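Local structure of erythrocyte membrane protein 1 (6S8T) at residues K307-E312 / E345-K350; T120-N125 / L142-L147. The protein probably binds the host receptor ICAM-1 through this DBLbeta domain, one part of a much longer adhesin of Plasmodium falciparum-infected erythrocytes. All blocks are in the same frame, centred on the assembly; numbering follows the deposited sequence.

Contact 1 (K307-E312 / E345-K350); sequences KMQSQE and EEYKKK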
ATOM      1  N   LYS A 307     -15.125   5.052  -1.995  1.00 33.77           N
ATOM      2  CA  LYS A 307     -16.022   3.961  -2.371  1.00 42.85           C
ATOM      3  C   LYS A 307     -17.114   3.761  -1.328  1.00 36.72           C
ATOM      4  O   LYS A 307     -18.281   3.554  -1.677  1.00 44.43           O
ATOM      5  CB  LYS A 307     -15.233   2.665  -2.568  1.00 35.98           C
ATOM      6  CG  LYS A 307     -14.348   2.643  -3.798  1.00 44.86           C
ATOM      7  CD  LYS A 307     -13.621   1.309  -3.925  1.00 48.10           C
ATOM      8  CE  LYS A 307     -12.966   1.164  -5.288  1.00 53.83           C
ATOM      9  NZ  LYS A 307     -13.982   1.139  -6.385  1.00 58.07           N
ATOM     10  N   MET A 308     -16.751   3.811  -0.043  1.00 39.05           N
ATOM     11  CA  MET A 308     -17.749   3.718   1.019  1.00 39.11           C
ATOM     12  C   MET A 308     -18.689   4.916   0.991  1.00 41.93           C
ATOM     13  O   MET A 308     -19.911   4.757   1.106  1.00 43.12           O
ATOM     14  CB  MET A 308     -17.051   3.607   2.378  1.00 39.63           C
ATOM     15  CG  MET A 308     -17.981   3.563   3.592  1.00 40.31           C
ATOM     16  SD  MET A 308     -18.479   5.186   4.216  1.00 42.64           S
ATOM     17  CE  MET A 308     -16.885   5.980   4.404  1.00 37.86           C
ATOM     18  N   GLN A 309     -18.135   6.124   0.845  1.00 41.17           N
ATOM     19  CA  GLN A 309     -18.956   7.331   0.840  1.00 36.23           C
ATOM     20  C   GLN A 309     -19.942   7.322  -0.320  1.00 39.17           C
ATOM     21  O   GLN A 309     -21.115   7.672  -0.152  1.00 42.40           O
ATOM     22  CB  GLN A 309     -18.063   8.573   0.777  1.00 34.70           C
ATOM     23  CG  GLN A 309     -18.790   9.905   0.971  1.00 38.11           C
ATOM     24  CD  GLN A 309     -19.379  10.464  -0.317  1.00 39.82           C
ATOM     25  OE1 GLN A 309     -18.904  10.170  -1.413  1.00 38.24           O
ATOM     26  NE2 GLN A 309     -20.423  11.271  -0.185  1.00 45.25           N
ATOM     27  N   SER A 310     -19.480   6.922  -1.506  1.00 42.04           N
ATOM     28  CA  SER A 310     -20.357   6.890  -2.672  1.00 44.31           C
ATOM     29  C   SER A 310     -21.483   5.876  -2.494  1.00 47.13           C
ATOM     30  O   SER A 310     -22.617   6.119  -2.921  1.00 50.61           O
ATOM     31  CB  SER A 310     -19.540   6.581  -3.925  1.00 46.81           C
ATOM     32  OG  SER A 310     -20.339   6.631  -5.092  1.00 53.33           O
ATOM     33  N   GLN A 311     -21.191   4.734  -1.863  1.00 47.29           N
ATOM     34  CA  GLN A 311     -22.223   3.722  -1.654  1.00 48.14           C
ATOM     35  C   GLN A 311     -23.258   4.189  -0.636  1.00 49.28           C
ATOM     36  O   GLN A 311     -24.462   3.978  -0.825  1.00 47.68           O
ATOM     37  CB  GLN A 311     -21.584   2.405  -1.209  1.00 45.64           C
ATOM     38  CG  GLN A 311     -22.563   1.247  -1.045  1.00 49.95           C
ATOM     39  CD  GLN A 311     -21.870  -0.052  -0.665  1.00 54.36           C
ATOM     40  OE1 GLN A 311     -21.624  -0.316   0.511  1.00 57.47           O
ATOM     41  NE2 GLN A 311     -21.546  -0.866  -1.666  1.00 52.56           N
ATOM     42  N   GLU A 312     -22.810   4.826   0.449  1.00 49.85           N
ATOM     43  CA  GLU A 312     -23.748   5.379   1.421  1.00 52.89           C
ATOM     44  C   GLU A 312     -24.548   6.532   0.831  1.00 54.54           C
ATOM     45  O   GLU A 312     -25.721   6.713   1.178  1.00 54.18           O
ATOM     46  CB  GLU A 312     -23.004   5.848   2.670  1.00 55.87           C
ATOM     47  CG  GLU A 312     -22.411   4.730   3.503  1.00 60.13           C
ATOM     48  CD  GLU A 312     -23.457   3.744   3.972  1.00 63.58           C
ATOM     49  OE1 GLU A 312     -23.620   2.691   3.321  1.00 65.96           O
ATOM     50  OE2 GLU A 312     -24.127   4.029   4.986  1.00 65.68           O
ATOM     51  N   GLU A 345     -29.107   9.111   9.586  1.00 62.76           N
ATOM     52  CA  GLU A 345     -28.385   8.762  10.804  1.00 62.79           C
ATOM     53  C   GLU A 345     -27.259   7.776  10.515  1.00 61.04           C
ATOM     54  O   GLU A 345     -26.147   7.922  11.039  1.00 56.52           O
ATOM     55  CB  GLU A 345     -29.355   8.185  11.835  1.00 70.89           C
ATOM     56  CG  GLU A 345     -28.722   7.902  13.184  1.00 76.32           C
ATOM     57  CD  GLU A 345     -28.571   9.150  14.029  1.00 82.38           C
ATOM     58  OE1 GLU A 345     -29.570   9.567  14.653  1.00 87.81           O
ATOM     59  OE2 GLU A 345     -27.458   9.717  14.062  1.00 83.52           O
ATOM     60  N   GLU A 346     -27.526   6.766   9.680  1.00 62.01           N
ATOM     61  CA  GLU A 346     -26.490   5.805   9.320  1.00 60.54           C
ATOM     62  C   GLU A 346     -25.369   6.461   8.525  1.00 54.18           C
ATOM     63  O   GLU A 346     -24.203   6.072   8.664  1.00 48.44           O
ATOM     64  CB  GLU A 346     -27.090   4.646   8.522  1.00 67.22           C
ATOM     65  CG  GLU A 346     -28.103   3.812   9.292  1.00 75.76           C
ATOM     66  CD  GLU A 346     -28.686   2.674   8.464  1.00 82.18           C
ATOM     67  OE1 GLU A 346     -28.281   2.516   7.292  1.00 82.42           O
ATOM     68  OE2 GLU A 346     -29.551   1.939   8.989  1.00 83.83           O
ATOM     69  N   TYR A 347     -25.702   7.451   7.693  1.00 51.88           N
ATOM     70  CA  TYR A 347     -24.674   8.156   6.937  1.00 48.81           C
ATOM     71  C   TYR A 347     -23.748   8.933   7.868  1.00 44.85           C
ATOM     72  O   TYR A 347     -22.520   8.862   7.740  1.00 42.96           O
ATOM     73  CB  TYR A 347     -25.324   9.085   5.910  1.00 44.81           C
ATOM     74  CG  TYR A 347     -24.334   9.787   5.007  1.00 44.64           C
ATOM     75  CD1 TYR A 347     -23.784  11.014   5.366  1.00 43.12           C
ATOM     76  CD2 TYR A 347     -23.949   9.224   3.794  1.00 44.68           C
ATOM     77  CE1 TYR A 347     -22.875  11.659   4.548  1.00 43.12           C
ATOM     78  CE2 TYR A 347     -23.043   9.865   2.965  1.00 44.73           C
ATOM     79  CZ  TYR A 347     -22.507  11.082   3.350  1.00 44.10           C
ATOM     80  OH  TYR A 347     -21.606  11.724   2.535  1.00 42.74           O
ATOM     81  N   LYS A 348     -24.320   9.667   8.826  1.00 46.97           N
ATOM     82  CA  LYS A 348     -23.506  10.478   9.726  1.00 52.54           C
ATOM     83  C   LYS A 348     -22.578   9.613  10.574  1.00 50.88           C
ATOM     84  O   LYS A 348     -21.435   9.998  10.843  1.00 47.09           O
ATOM     85  CB  LYS A 348     -24.404  11.336  10.620  1.00 58.27           C
ATOM     86  CG  LYS A 348     -23.647  12.244  11.579  1.00 61.99           C
ATOM     87  CD  LYS A 348     -24.596  13.102  12.402  1.00 68.94           C
ATOM     88  CE  LYS A 348     -25.515  12.247  13.261  1.00 75.30           C
ATOM     89  NZ  LYS A 348     -24.757  11.408  14.232  1.00 77.94           N
ATOM     90  N   LYS A 349     -23.050   8.436  10.996  1.00 50.70           N
ATOM     91  CA  LYS A 349     -22.229   7.575  11.843  1.00 52.31           C
ATOM     92  C   LYS A 349     -21.034   7.016  11.079  1.00 48.99           C
ATOM     93  O   LYS A 349     -19.916   6.986  11.605  1.00 49.60           O
ATOM     94  CB  LYS A 349     -23.075   6.439  12.417  1.00 59.91           C
ATOM     95  CG  LYS A 349     -24.119   6.891  13.425  1.00 68.31           C
ATOM     96  CD  LYS A 349     -24.956   5.722  13.919  1.00 74.45           C
ATOM     97  CE  LYS A 349     -25.990   6.176  14.934  1.00 79.90           C
ATOM     98  NZ  LYS A 349     -26.849   5.048  15.395  1.00 85.61           N
ATOM     99  N   LYS A 350     -21.247   6.570   9.838  1.00 46.21           N
ATOM    100  CA  LYS A 350     -20.149   6.006   9.059  1.00 45.85           C
ATOM    101  C   LYS A 350     -19.125   7.069   8.685  1.00 46.20           C
ATOM    102  O   LYS A 350     -17.915   6.833   8.781  1.00 44.19           O
ATOM    103  CB  LYS A 350     -20.685   5.327   7.798  1.00 48.05           C
ATOM    104  CG  LYS A 350     -21.055   3.869   7.975  1.00 54.47           C
ATOM    105  CD  LYS A 350     -21.071   3.157   6.632  1.00 58.21           C
ATOM    106  CE  LYS A 350     -21.380   1.680   6.788  1.00 60.22           C
ATOM    107  NZ  LYS A 350     -22.770   1.458   7.272  1.00 65.80           N
TER
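Gln309 and Tyr347 share the one hydrogen bond that crosses between 307-312 and 345-350. NE2 of Gln309 donates a hydrogen bond to OH of Tyr347 over 3.0 Å; the N-H...O angle of 174° makes it nearly straight, and the oxygen lies in the amide plane. The donor arrives at the ring's edge, amide and ring standing 83° apart. OE1 of Gln309 accepts from the backbone N of Thr431, so both ends of the amide are fixed. A second, looser polar link is the long salt bridge from Glu312 OE2 to Lys350 NZ, 3.7 Å; Glu312 OE1 also pairs with Lys315. The two segments belong to an antiparallel pair of long helices, 293-319 and 335-372, inclined at 171° with axes 10.7 Å apart; 345-350 lies in a predicted coiled-coil stretch, 337-364. CG of Tyr347, trans to its backbone N, carries the ring across to the 307-312 helix, where CB of Glu312 meets CD2 of Tyr347 obliquely at 3.7 Å. The Lys350 chain crosses Glu312 at about a right angle, its CD 3.6 Å from the carboxylate carbon CD of Glu312. SD of Met308 meets CD of Lys350 at 4.1 Å, while Met308 also touches Ile351 and Trp354.

Contact 2 (T120-N125 / L142-L147); sequences TSNLEN and LGDVQL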
ATOM      1  N   THR A 120       1.363 -14.111   2.057  1.00 42.80           N
ATOM      2  CA  THR A 120       2.776 -14.282   2.385  1.00 42.27           C
ATOM      3  C   THR A 120       3.001 -15.456   3.334  1.00 44.37           C
ATOM      4  O   THR A 120       3.998 -15.496   4.056  1.00 46.23           O
ATOM      5  CB  THR A 120       3.349 -13.002   2.987  1.00 42.99           C
ATOM      6  OG1 THR A 120       2.591 -12.644   4.149  1.00 44.90           O
ATOM      7  CG2 THR A 120       3.288 -11.868   1.979  1.00 41.58           C
ATOM      8  N   SER A 121       2.088 -16.431   3.323  1.00 42.62           N
ATOM      9  CA  SER A 121       2.149 -17.523   4.287  1.00 45.36           C
ATOM     10  C   SER A 121       3.358 -18.423   4.057  1.00 48.45           C
ATOM     11  O   SER A 121       3.921 -18.956   5.020  1.00 49.21           O
ATOM     12  CB  SER A 121       0.855 -18.337   4.233  1.00 50.43           C
ATOM     13  OG  SER A 121       0.855 -19.364   5.205  1.00 57.27           O
ATOM     14  N   ASN A 122       3.770 -18.610   2.800  1.00 48.02           N
ATOM     15  CA  ASN A 122       4.975 -19.390   2.538  1.00 49.91           C
ATOM     16  C   ASN A 122       6.202 -18.713   3.135  1.00 50.16           C
ATOM     17  O   ASN A 122       7.095 -19.383   3.665  1.00 51.68           O
ATOM     18  CB  ASN A 122       5.155 -19.605   1.033  1.00 48.84           C
ATOM     19  CG  ASN A 122       5.336 -18.303   0.270  1.00 50.46           C
ATOM     20  OD1 ASN A 122       4.632 -17.326   0.519  1.00 51.19           O
ATOM     21  ND2 ASN A 122       6.282 -18.286  -0.665  1.00 48.45           N
ATOM     22  N   LEU A 123       6.258 -17.381   3.070  1.00 49.72           N
ATOM     23  CA  LEU A 123       7.395 -16.663   3.635  1.00 50.82           C
ATOM     24  C   LEU A 123       7.368 -16.679   5.158  1.00 55.43           C
ATOM     25  O   LEU A 123       8.427 -16.650   5.795  1.00 54.36           O
ATOM     26  CB  LEU A 123       7.412 -15.224   3.118  1.00 40.45           C
ATOM     27  CG  LEU A 123       7.607 -15.039   1.614  1.00 39.71           C
ATOM     28  CD1 LEU A 123       7.428 -13.574   1.232  1.00 40.16           C
ATOM     29  CD2 LEU A 123       8.981 -15.538   1.188  1.00 37.35           C
ATOM     30  N   GLU A 124       6.173 -16.730   5.755  1.00 54.63           N
ATOM     31  CA  GLU A 124       6.060 -16.740   7.207  1.00 55.88           C
ATOM     32  C   GLU A 124       6.503 -18.064   7.816  1.00 61.41           C
ATOM     33  O   GLU A 124       6.897 -18.090   8.987  1.00 64.21           O
ATOM     34  CB  GLU A 124       4.618 -16.435   7.620  1.00 57.16           C
ATOM     35  CG  GLU A 124       4.142 -15.030   7.268  1.00 56.54           C
ATOM     36  CD  GLU A 124       2.625 -14.897   7.299  1.00 59.74           C
ATOM     37  OE1 GLU A 124       2.045 -14.421   6.298  1.00 57.75           O
ATOM     38  OE2 GLU A 124       2.010 -15.277   8.318  1.00 60.89           O
ATOM     39  N   ASN A 125       6.453 -19.157   7.056  1.00 62.45           N
ATOM     40  CA  ASN A 125       6.769 -20.491   7.553  1.00 61.56           C
ATOM     41  C   ASN A 125       7.947 -21.099   6.800  1.00 58.33           C
ATOM     42  O   ASN A 125       7.929 -22.272   6.420  1.00 56.96           O
ATOM     43  CB  ASN A 125       5.547 -21.404   7.468  1.00 63.20           C
ATOM     44  CG  ASN A 125       4.377 -20.888   8.281  1.00 62.43           C
ATOM     45  OD1 ASN A 125       4.321 -21.076   9.497  1.00 65.54           O
ATOM     46  ND2 ASN A 125       3.432 -20.238   7.614  1.00 58.47           N
ATOM     47  N   LEU A 142      14.613 -16.033  -4.047  1.00 45.90           N
ATOM     48  CA  LEU A 142      13.859 -15.447  -5.152  1.00 45.41           C
ATOM     49  C   LEU A 142      12.678 -16.326  -5.545  1.00 44.09           C
ATOM     50  O   LEU A 142      11.612 -15.817  -5.912  1.00 44.35           O
ATOM     51  CB  LEU A 142      14.777 -15.218  -6.352  1.00 49.26           C
ATOM     52  CG  LEU A 142      14.102 -14.697  -7.623  1.00 47.54           C
ATOM     53  CD1 LEU A 142      13.454 -13.349  -7.367  1.00 40.95           C
ATOM     54  CD2 LEU A 142      15.091 -14.614  -8.778  1.00 49.87           C
ATOM     55  N   GLY A 143      12.845 -17.648  -5.470  1.00 46.60           N
ATOM     56  CA  GLY A 143      11.753 -18.542  -5.819  1.00 51.42           C
ATOM     57  C   GLY A 143      10.532 -18.347  -4.939  1.00 50.62           C
ATOM     58  O   GLY A 143       9.404 -18.281  -5.433  1.00 56.20           O
ATOM     59  N   ASP A 144      10.741 -18.237  -3.626  1.00 47.05           N
ATOM     60  CA  ASP A 144       9.614 -18.053  -2.718  1.00 47.38           C
ATOM     61  C   ASP A 144       9.032 -16.648  -2.813  1.00 48.19           C
ATOM     62  O   ASP A 144       7.829 -16.461  -2.594  1.00 49.19           O
ATOM     63  CB  ASP A 144      10.038 -18.372  -1.284  1.00 49.40           C
ATOM     64  CG  ASP A 144       9.693 -19.801  -0.877  1.00 56.88           C
ATOM     65  OD1 ASP A 144       8.530 -20.216  -1.081  1.00 57.03           O
ATOM     66  OD2 ASP A 144      10.586 -20.511  -0.363  1.00 60.07           O
ATOM     67  N   VAL A 145       9.856 -15.650  -3.139  1.00 48.77           N
ATOM     68  CA  VAL A 145       9.335 -14.299  -3.330  1.00 43.59           C
ATOM     69  C   VAL A 145       8.503 -14.227  -4.605  1.00 43.22           C
ATOM     70  O   VAL A 145       7.456 -13.570  -4.643  1.00 42.19           O
ATOM     71  CB  VAL A 145      10.487 -13.276  -3.340  1.00 40.27           C
ATOM     72  CG1 VAL A 145       9.974 -11.895  -3.725  1.00 34.85           C
ATOM     73  CG2 VAL A 145      11.163 -13.229  -1.981  1.00 37.72           C
ATOM     74  N   GLN A 146       8.951 -14.903  -5.667  1.00 43.53           N
ATOM     75  CA  GLN A 146       8.182 -14.917  -6.906  1.00 45.49           C
ATOM     76  C   GLN A 146       6.904 -15.735  -6.767  1.00 48.12           C
ATOM     77  O   GLN A 146       5.886 -15.399  -7.384  1.00 45.92           O
ATOM     78  CB  GLN A 146       9.035 -15.457  -8.054  1.00 45.98           C
ATOM     79  CG  GLN A 146      10.117 -14.497  -8.530  1.00 46.38           C
ATOM     80  CD  GLN A 146      10.916 -15.052  -9.692  1.00 48.54           C
ATOM     81  OE1 GLN A 146      11.562 -16.092  -9.574  1.00 51.82           O
ATOM     82  NE2 GLN A 146      10.869 -14.365 -10.826  1.00 48.30           N
ATOM     83  N   LEU A 147       6.935 -16.807  -5.972  1.00 51.52           N
ATOM     84  CA  LEU A 147       5.717 -17.575  -5.734  1.00 55.06           C
ATOM     85  C   LEU A 147       4.688 -16.748  -4.976  1.00 53.41           C
ATOM     86  O   LEU A 147       3.499 -16.762  -5.317  1.00 54.34           O
ATOM     87  CB  LEU A 147       6.039 -18.860  -4.970  1.00 59.86           C
ATOM     88  CG  LEU A 147       4.833 -19.727  -4.605  1.00 64.56           C
ATOM     89  CD1 LEU A 147       4.198 -20.329  -5.852  1.00 66.39           C
ATOM     90  CD2 LEU A 147       5.222 -20.817  -3.621  1.00 67.83           C
TER
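Asn122 reaches from the short helix 121-124 to Asp144 on the long helix 137-163, within the Duffy binding domain of this helical DBL fold. Its CB lies 4.0 Å from OD1 of Asp144. The next atom, CG, is also 4.0 Å from Asp144 OD1; it sits between the backbone N and the carbonyl carbon, a setting that directs the amide at the long helix. At the tip, ND2 is held by two acceptors of one residue: OD1 of Asp144 at 3.0 Å, with an N-H...O angle of 157°, and the backbone O of Asp144 at 3.1 Å, where the angle falls to 144°. Both acceptors lie in or near the amide plane of Asn122, although the carboxylate plane is turned 58° from it; OD1 is met on its anti side but well out of the carboxylate plane. The carboxylate is itself positioned from outside, OD1 by Ser68 OG and OD2 by the backbone N of Asn69, so this buried group has several donors. Alongside, Leu123 extends CD2 to within 3.9 Å of Asp144 CB and 4.5 Å of Val145 CG2. Leu123 and Val145 both also touch Leu189 of helix 172-194, which joins a third helix to this apolar patch. Leu147 CD2 comes to 4.0 Å from Asn122 ND2.

Overall arrangement
Contact 1 and contact 2 share no helix and lie on opposite sides of the chain's centre, their own centres 38 Å apart and their nearest atoms about 22 Å apart. Both are largely buried, but all touching residues of contact 2 are buried, whereas contact 1 has an exposed residue, Glu346, and a partly exposed one, Lys350. The chemistry differs as well. Two long antiparallel helices meet in contact 1 through long side chains from both partners, including a loose charge pair, and bury 319 Å² together. In contact 2 a single helical turn docks on a long helix through compact groups, burying 191 Å², and its carboxylate is satisfied by neutral donors.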